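Local structure of amino acid amide racemase (Ochrobactrum anthropi, 6GIO) at residues 259-267 with 277-285; 375-384 with 415-423. The protein is a pyridoxal-5'-phosphate-dependent enzyme of the class-III aminotransferase family, with the cofactor held covalently. One frame throughout, in Å; residues are numbered along the deposited sequence.

Contact 1 (259-267 with 277-285). With PLP (pyridoxal-5'-phosphate), chain G.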
# COMPACT_ATOMS: atom_id res chain seq x y z
N GLU C 259 -21.03 -11.15 -14.22
CA GLU C 259 -20.11 -12.31 -14.13
C GLU C 259 -18.75 -11.81 -14.52
O GLU C 259 -18.34 -11.98 -15.67
CB GLU C 259 -20.57 -13.46 -15.04
CG GLU C 259 -21.81 -14.14 -14.51
CD GLU C 259 -22.43 -15.03 -15.56
OE1 GLU C 259 -23.22 -14.53 -16.38
OE2 GLU C 259 -22.12 -16.21 -15.56
N PRO C 260 -18.07 -11.14 -13.58
CA PRO C 260 -16.86 -10.44 -13.99
C PRO C 260 -15.70 -11.37 -14.33
O PRO C 260 -15.59 -12.45 -13.80
CB PRO C 260 -16.51 -9.56 -12.76
CG PRO C 260 -17.25 -10.17 -11.61
CD PRO C 260 -18.43 -10.89 -12.16
N ASP C 261 -14.81 -10.87 -15.16
CA ASP C 261 -13.54 -11.48 -15.35
C ASP C 261 -12.62 -11.25 -14.16
O ASP C 261 -11.77 -12.08 -13.85
CB ASP C 261 -12.95 -10.86 -16.62
CG ASP C 261 -13.77 -11.25 -17.88
OD1 ASP C 261 -13.85 -12.46 -18.10
OD2 ASP C 261 -14.33 -10.38 -18.60
N MET C 262 -12.76 -10.10 -13.49
CA MET C 262 -11.79 -9.72 -12.49
C MET C 262 -12.53 -8.99 -11.41
O MET C 262 -13.38 -8.15 -11.71
CB MET C 262 -10.70 -8.83 -13.10
CG MET C 262 -9.64 -8.30 -12.10
SD MET C 262 -8.27 -7.34 -12.81
CE MET C 262 -7.39 -8.68 -13.64
N VAL C 263 -12.19 -9.29 -10.15
CA VAL C 263 -12.78 -8.58 -9.03
C VAL C 263 -11.69 -8.00 -8.16
O VAL C 263 -10.68 -8.68 -7.91
CB VAL C 263 -13.69 -9.49 -8.18
CG1 VAL C 263 -14.36 -8.68 -7.08
CG2 VAL C 263 -14.76 -10.18 -9.03
N VAL C 264 -11.88 -6.76 -7.73
CA VAL C 264 -10.91 -6.06 -6.87
C VAL C 264 -11.53 -5.87 -5.50
O VAL C 264 -12.71 -5.39 -5.38
CB VAL C 264 -10.51 -4.70 -7.49
CG1 VAL C 264 -9.44 -3.97 -6.63
CG2 VAL C 264 -10.01 -4.89 -8.91
N PHE C 265 -10.79 -6.31 -4.46
CA PHE C 265 -11.26 -6.20 -3.10
C PHE C 265 -10.37 -5.29 -2.26
O PHE C 265 -9.18 -5.13 -2.54
CB PHE C 265 -11.29 -7.57 -2.43
CG PHE C 265 -12.19 -8.58 -3.09
CD1 PHE C 265 -13.52 -8.66 -2.74
CD2 PHE C 265 -11.67 -9.54 -3.95
CE1 PHE C 265 -14.32 -9.62 -3.30
CE2 PHE C 265 -12.47 -10.53 -4.49
CZ PHE C 265 -13.81 -10.55 -4.18
N GLY C 266 -10.95 -4.71 -1.21
CA GLY C 266 -10.15 -3.92 -0.29
C GLY C 266 -10.91 -3.49 0.93
O GLY C 266 -11.87 -4.12 1.34
N LYS C 267 -10.47 -2.37 1.49
CA LYS C 267 -11.12 -1.79 2.65
C LYS C 267 -11.48 -2.88 3.70
O LYS C 267 -10.60 -3.41 4.39
CB LYS C 267 -12.30 -0.94 2.21
CG LYS C 267 -11.92 0.47 1.76
CD LYS C 267 -13.14 1.32 1.35
CE LYS C 267 -12.79 2.79 1.03
NZ LYS C 267 -12.20 3.04 -0.31
N ALA C 277 -6.96 -7.24 -2.61
CA ALA C 277 -6.74 -8.39 -3.48
C ALA C 277 -7.33 -8.20 -4.84
O ALA C 277 -8.30 -7.46 -4.99
CB ALA C 277 -7.26 -9.66 -2.86
N VAL C 278 -6.76 -8.91 -5.82
CA VAL C 278 -7.27 -8.97 -7.17
C VAL C 278 -7.47 -10.45 -7.53
O VAL C 278 -6.56 -11.29 -7.40
CB VAL C 278 -6.30 -8.33 -8.18
CG1 VAL C 278 -6.82 -8.46 -9.61
CG2 VAL C 278 -6.10 -6.85 -7.87
N VAL C 279 -8.67 -10.78 -7.95
CA VAL C 279 -8.97 -12.17 -8.36
C VAL C 279 -9.20 -12.07 -9.84
O VAL C 279 -9.97 -11.23 -10.27
CB VAL C 279 -10.24 -12.74 -7.66
CG1 VAL C 279 -10.60 -14.11 -8.19
CG2 VAL C 279 -9.98 -12.82 -6.18
N GLY C 280 -8.48 -12.87 -10.62
CA GLY C 280 -8.54 -12.76 -12.04
C GLY C 280 -8.26 -14.08 -12.71
O GLY C 280 -7.96 -15.05 -12.04
N PRO C 281 -8.41 -14.14 -14.04
CA PRO C 281 -8.17 -15.42 -14.72
C PRO C 281 -6.65 -15.68 -14.77
O PRO C 281 -5.86 -14.72 -14.73
CB PRO C 281 -8.76 -15.21 -16.13
CG PRO C 281 -9.06 -13.77 -16.26
CD PRO C 281 -8.79 -13.06 -14.96
N GLN C 282 -6.24 -16.94 -14.85
CA GLN C 282 -4.81 -17.30 -14.77
C GLN C 282 -3.96 -16.70 -15.91
O GLN C 282 -2.85 -16.23 -15.69
CB GLN C 282 -4.62 -18.82 -14.71
CG GLN C 282 -3.15 -19.19 -14.60
CD GLN C 282 -2.91 -20.66 -14.61
OE1 GLN C 282 -3.68 -21.43 -15.21
NE2 GLN C 282 -1.83 -21.08 -13.93
N TRP C 283 -4.51 -16.69 -17.11
CA TRP C 283 -3.74 -16.20 -18.24
C TRP C 283 -3.37 -14.72 -18.06
O TRP C 283 -2.34 -14.31 -18.51
CB TRP C 283 -4.46 -16.46 -19.58
CG TRP C 283 -5.67 -15.60 -19.89
CD1 TRP C 283 -6.97 -15.87 -19.58
CD2 TRP C 283 -5.68 -14.38 -20.61
NE1 TRP C 283 -7.78 -14.86 -20.03
CE2 TRP C 283 -7.01 -13.94 -20.68
CE3 TRP C 283 -4.69 -13.60 -21.21
CZ2 TRP C 283 -7.37 -12.76 -21.32
CZ3 TRP C 283 -5.05 -12.42 -21.82
CH2 TRP C 283 -6.38 -12.01 -21.88
N VAL C 284 -4.18 -13.95 -17.35
CA VAL C 284 -3.80 -12.57 -17.01
C VAL C 284 -2.87 -12.53 -15.79
O VAL C 284 -1.84 -11.84 -15.80
CB VAL C 284 -5.06 -11.74 -16.67
CG1 VAL C 284 -4.70 -10.35 -16.14
CG2 VAL C 284 -5.97 -11.67 -17.88
N MET C 285 -3.26 -13.24 -14.74
CA MET C 285 -2.66 -13.08 -13.43
C MET C 285 -1.25 -13.67 -13.36
O MET C 285 -0.39 -13.22 -12.57
CB MET C 285 -3.58 -13.67 -12.35
CG MET C 285 -4.93 -13.00 -12.29
SD MET C 285 -4.88 -11.22 -11.88
CE MET C 285 -4.11 -11.24 -10.28
N1 PLP G . -11.97 1.66 -5.25
C2 PLP G . -13.11 2.01 -4.60
C2A PLP G . -14.47 1.75 -5.16
C3 PLP G . -13.05 2.69 -3.28
O3 PLP G . -14.18 3.03 -2.65
C4 PLP G . -11.74 2.96 -2.65
C4A PLP G . -11.67 3.63 -1.31
C5 PLP G . -10.55 2.52 -3.45
C6 PLP G . -10.75 1.90 -4.70
C5A PLP G . -9.15 2.80 -2.93
O4P PLP G . -8.88 2.30 -1.62
P PLP G . -7.70 2.91 -0.73
O1P PLP G . -7.46 1.80 0.25
O2P PLP G . -8.24 4.17 -0.08
O3P PLP G . -6.53 3.11 -1.68
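F265 and A277 pair at one end of this antiparallel ladder, V263 and V279 further along it. Both are hydrogen-bonded pairs. V263 N gives to V279 O at 3.0 Å, and V279 N returns a nearly straight bond (174°) to V263 O. F265 N reaches A277 O at 2.8 Å. The return bond, from A277 N to F265 O, is longer at 3.1 Å and meets the oxygen from above the carbonyl plane. V264 and V278 form the non-hydrogen-bonded pair between them.

V279 CG2 touches the F265 ring at its edge, 3.8 Å from CE2, while V263 CG1 lies over one ring face, toward its rim. On the face with V264 and V278, M262 extends along V278 toward helix 282-285, with CG anti to its backbone N (chi1 177°). M262 SD packs on V278 CG1 at 3.7 Å. A bend at chi3 then brings M262 CE to V284 CG1 and M285 SD, both 4.0 Å away, in that short helix after P281.

Further out, strand 234-238 bonds to the other edge of 262-265, and strand 104-109 flanks 276-281. Helix 112-127 lies against M262 and V264. D261 OD2 accepts a hydrogen bond from V235 N and forms a salt bridge with R229.

Just past the strand, K267 NZ is bonded covalently to PLP C4A at 1.3 Å. This is consistent with an internal aldimine, the Schiff-base linkage of such enzymes.

Contact 2 (375-384 with 415-423)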
# COMPACT_ATOMS: atom_id res chain seq x y z
N ILE C 375 -23.89 19.44 9.50
CA ILE C 375 -24.62 18.25 9.94
C ILE C 375 -23.65 17.18 10.51
O ILE C 375 -23.93 16.57 11.56
CB ILE C 375 -25.49 17.68 8.80
CG1 ILE C 375 -26.62 18.68 8.47
CG2 ILE C 375 -26.06 16.32 9.18
CD1 ILE C 375 -27.30 18.41 7.16
N ILE C 376 -22.52 16.95 9.84
CA ILE C 376 -21.50 16.01 10.35
C ILE C 376 -20.93 16.48 11.71
O ILE C 376 -20.73 15.68 12.64
CB ILE C 376 -20.28 15.89 9.40
CG1 ILE C 376 -20.69 15.52 7.98
CG2 ILE C 376 -19.31 14.87 9.92
CD1 ILE C 376 -21.39 14.20 7.84
N TYR C 377 -20.61 17.77 11.79
CA TYR C 377 -20.05 18.33 13.02
C TYR C 377 -21.03 18.21 14.19
O TYR C 377 -20.67 17.83 15.31
CB TYR C 377 -19.69 19.78 12.82
CG TYR C 377 -19.18 20.41 14.07
CD1 TYR C 377 -17.85 20.31 14.41
CD2 TYR C 377 -20.03 21.11 14.92
CE1 TYR C 377 -17.36 20.89 15.56
CE2 TYR C 377 -19.55 21.70 16.07
CZ TYR C 377 -18.22 21.58 16.39
OH TYR C 377 -17.74 22.14 17.54
N ARG C 378 -22.27 18.54 13.94
CA ARG C 378 -23.26 18.39 14.99
C ARG C 378 -23.50 16.92 15.33
O ARG C 378 -23.73 16.58 16.50
CB ARG C 378 -24.56 19.09 14.61
CG ARG C 378 -25.62 19.12 15.69
CD ARG C 378 -25.12 19.86 16.92
NE ARG C 378 -26.14 19.93 17.96
CZ ARG C 378 -25.89 20.24 19.23
NH1 ARG C 378 -24.65 20.49 19.64
NH2 ARG C 378 -26.88 20.27 20.10
N GLY C 379 -23.47 16.04 14.32
CA GLY C 379 -23.50 14.58 14.57
C GLY C 379 -22.42 14.13 15.56
O GLY C 379 -22.67 13.40 16.53
N TYR C 380 -21.22 14.55 15.27
CA TYR C 380 -20.08 14.30 16.12
C TYR C 380 -20.34 14.79 17.57
O TYR C 380 -20.09 14.05 18.51
CB TYR C 380 -18.85 14.97 15.49
CG TYR C 380 -17.81 15.36 16.48
CD1 TYR C 380 -16.92 14.41 16.97
CD2 TYR C 380 -17.73 16.69 16.95
CE1 TYR C 380 -15.96 14.76 17.90
CE2 TYR C 380 -16.78 17.05 17.89
CZ TYR C 380 -15.90 16.09 18.35
OH TYR C 380 -14.93 16.40 19.25
N GLN C 381 -20.86 15.99 17.74
CA GLN C 381 -21.12 16.49 19.12
C GLN C 381 -22.22 15.68 19.80
O GLN C 381 -22.20 15.49 20.98
CB GLN C 381 -21.55 17.94 19.11
CG GLN C 381 -20.54 18.88 18.57
CD GLN C 381 -21.05 20.31 18.72
OE1 GLN C 381 -22.09 20.66 18.19
NE2 GLN C 381 -20.30 21.13 19.43
N LEU C 382 -23.17 15.19 19.02
CA LEU C 382 -24.23 14.36 19.55
C LEU C 382 -23.85 12.89 19.73
O LEU C 382 -24.68 12.12 20.22
CB LEU C 382 -25.49 14.46 18.66
CG LEU C 382 -26.08 15.87 18.55
CD1 LEU C 382 -27.16 15.90 17.47
CD2 LEU C 382 -26.60 16.35 19.91
N GLY C 383 -22.62 12.51 19.33
CA GLY C 383 -22.12 11.14 19.58
C GLY C 383 -22.18 10.16 18.41
O GLY C 383 -22.20 8.94 18.61
N ALA C 384 -22.16 10.67 17.18
CA ALA C 384 -22.05 9.80 15.99
C ALA C 384 -21.03 10.33 14.99
O ALA C 384 -20.96 11.56 14.73
CB ALA C 384 -23.39 9.63 15.32
N ILE C 415 -29.83 10.67 16.25
CA ILE C 415 -28.74 11.65 16.20
C ILE C 415 -28.76 12.40 14.87
O ILE C 415 -28.64 13.64 14.82
CB ILE C 415 -27.37 10.98 16.43
CG1 ILE C 415 -27.21 10.61 17.92
CG2 ILE C 415 -26.23 11.91 15.96
CD1 ILE C 415 -26.06 9.69 18.22
N VAL C 416 -28.95 11.67 13.78
CA VAL C 416 -29.05 12.32 12.45
C VAL C 416 -30.22 13.33 12.38
O VAL C 416 -30.08 14.42 11.84
CB VAL C 416 -29.23 11.26 11.34
CG1 VAL C 416 -29.54 11.91 10.00
CG2 VAL C 416 -27.98 10.41 11.24
N ASP C 417 -31.37 12.89 12.89
CA ASP C 417 -32.58 13.70 12.99
C ASP C 417 -32.28 14.99 13.76
O ASP C 417 -32.55 16.08 13.29
CB ASP C 417 -33.67 12.84 13.68
CG ASP C 417 -34.96 13.60 13.94
OD1 ASP C 417 -35.09 14.80 13.65
OD2 ASP C 417 -35.85 12.96 14.51
N GLN C 418 -31.66 14.85 14.91
CA GLN C 418 -31.36 16.01 15.73
C GLN C 418 -30.31 16.90 15.10
O GLN C 418 -30.39 18.14 15.21
CB GLN C 418 -30.90 15.55 17.12
CG GLN C 418 -30.78 16.71 18.11
CD GLN C 418 -32.13 17.31 18.47
OE1 GLN C 418 -32.32 18.52 18.48
NE2 GLN C 418 -33.07 16.45 18.74
N ALA C 419 -29.32 16.29 14.44
CA ALA C 419 -28.25 17.08 13.81
C ALA C 419 -28.77 17.95 12.63
O ALA C 419 -28.45 19.12 12.51
CB ALA C 419 -27.07 16.19 13.39
N ILE C 420 -29.58 17.34 11.76
CA ILE C 420 -30.21 18.06 10.62
C ILE C 420 -31.09 19.22 11.12
O ILE C 420 -31.02 20.33 10.59
CB ILE C 420 -31.07 17.11 9.78
CG1 ILE C 420 -30.17 16.09 9.08
CG2 ILE C 420 -31.82 17.89 8.73
CD1 ILE C 420 -30.87 14.97 8.34
N GLY C 421 -31.90 18.94 12.14
CA GLY C 421 -32.79 19.93 12.71
C GLY C 421 -32.01 21.06 13.31
O GLY C 421 -32.35 22.22 13.09
N ASP C 422 -30.96 20.75 14.05
CA ASP C 422 -30.18 21.81 14.74
C ASP C 422 -29.49 22.69 13.71
O ASP C 422 -29.35 23.88 13.91
CB ASP C 422 -29.13 21.21 15.68
CG ASP C 422 -29.73 20.53 16.91
OD1 ASP C 422 -30.92 20.69 17.17
OD2 ASP C 422 -29.00 19.82 17.62
N VAL C 423 -29.03 22.09 12.61
CA VAL C 423 -28.35 22.88 11.59
C VAL C 423 -29.34 23.78 10.81
O VAL C 423 -29.04 24.97 10.55
CB VAL C 423 -27.52 22.00 10.65
CG1 VAL C 423 -27.13 22.75 9.38
CG2 VAL C 423 -26.28 21.47 11.40
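R378 crosses from helix 369-382 to D422 on helix 406-424. R378 CB lies 4.0 Å from A419 CB. R378 CG, anti to the backbone N (chi1 -174°), rests on A419 CA at 3.8 Å. The chain bends at chi2, and CD passes alongside D422 OD2. R378 NE hydrogen-bonds to D422 OD2 at 2.9 Å on the anti side of the oxygen, and OD2 lies in the guanidinium plane. R378 NH2 adds a longer bond of 3.3 Å to D422 OD2, from above the carboxylate plane. This is a side-on salt bridge with both donors on one atom; the guanidinium and carboxylate planes are 51° apart. R378 NH1 hydrogen-bonds to Q381 OE1, from above the amide plane, which helps fix the guanidinium's rotation. L382 CD2 lies over one guanidinium face, toward the rim.

Beneath the ion pair the packing is apolar. A419 is a knob among I375, R378, G379 and L382, with A419 CB 3.7 Å from G379 N. In return, L382 fits among I415, Q418, A419 and D422. I375 lies obliquely across I420 and at about a right angle to V423. At the other end, I415 CG2 meets A384 CB at 3.7 Å.

G383 has positive phi and closes helix 369-382 in a Schellman motif. The segment axes approach to 8.4 Å and cross at 129°. The knobs L382 and A419 make this a knobs-into-holes helix pair, with R378-D422 as its salt bridge. It packs against the mixed sheet containing strands 384-389 and 395-398, in the C-terminal part of a fold-type I PLP enzyme, the fold of class-III aminotransferases.

Overall arrangement
Contacts 1 and 2 lie on opposite sides of the chain's centre and follow one another in sequence. Their centres are 40 Å apart and their nearest atoms about 16 Å apart, so they do not touch. Contact 1 belongs to the sheet whose strand 262-265 leads to K267. Contact 2 belongs to helices associated with the other mixed sheet, whose strand 384-389 begins at its A384. K267 connects contact 1 directly to PLP, which is also hydrogen-bonded to G112 and S113 of the same chain and to T295 of the second subunit. That subunit reaches M285 as well. In contrast, no other protein chain of the assembly touches the segments of contact 2.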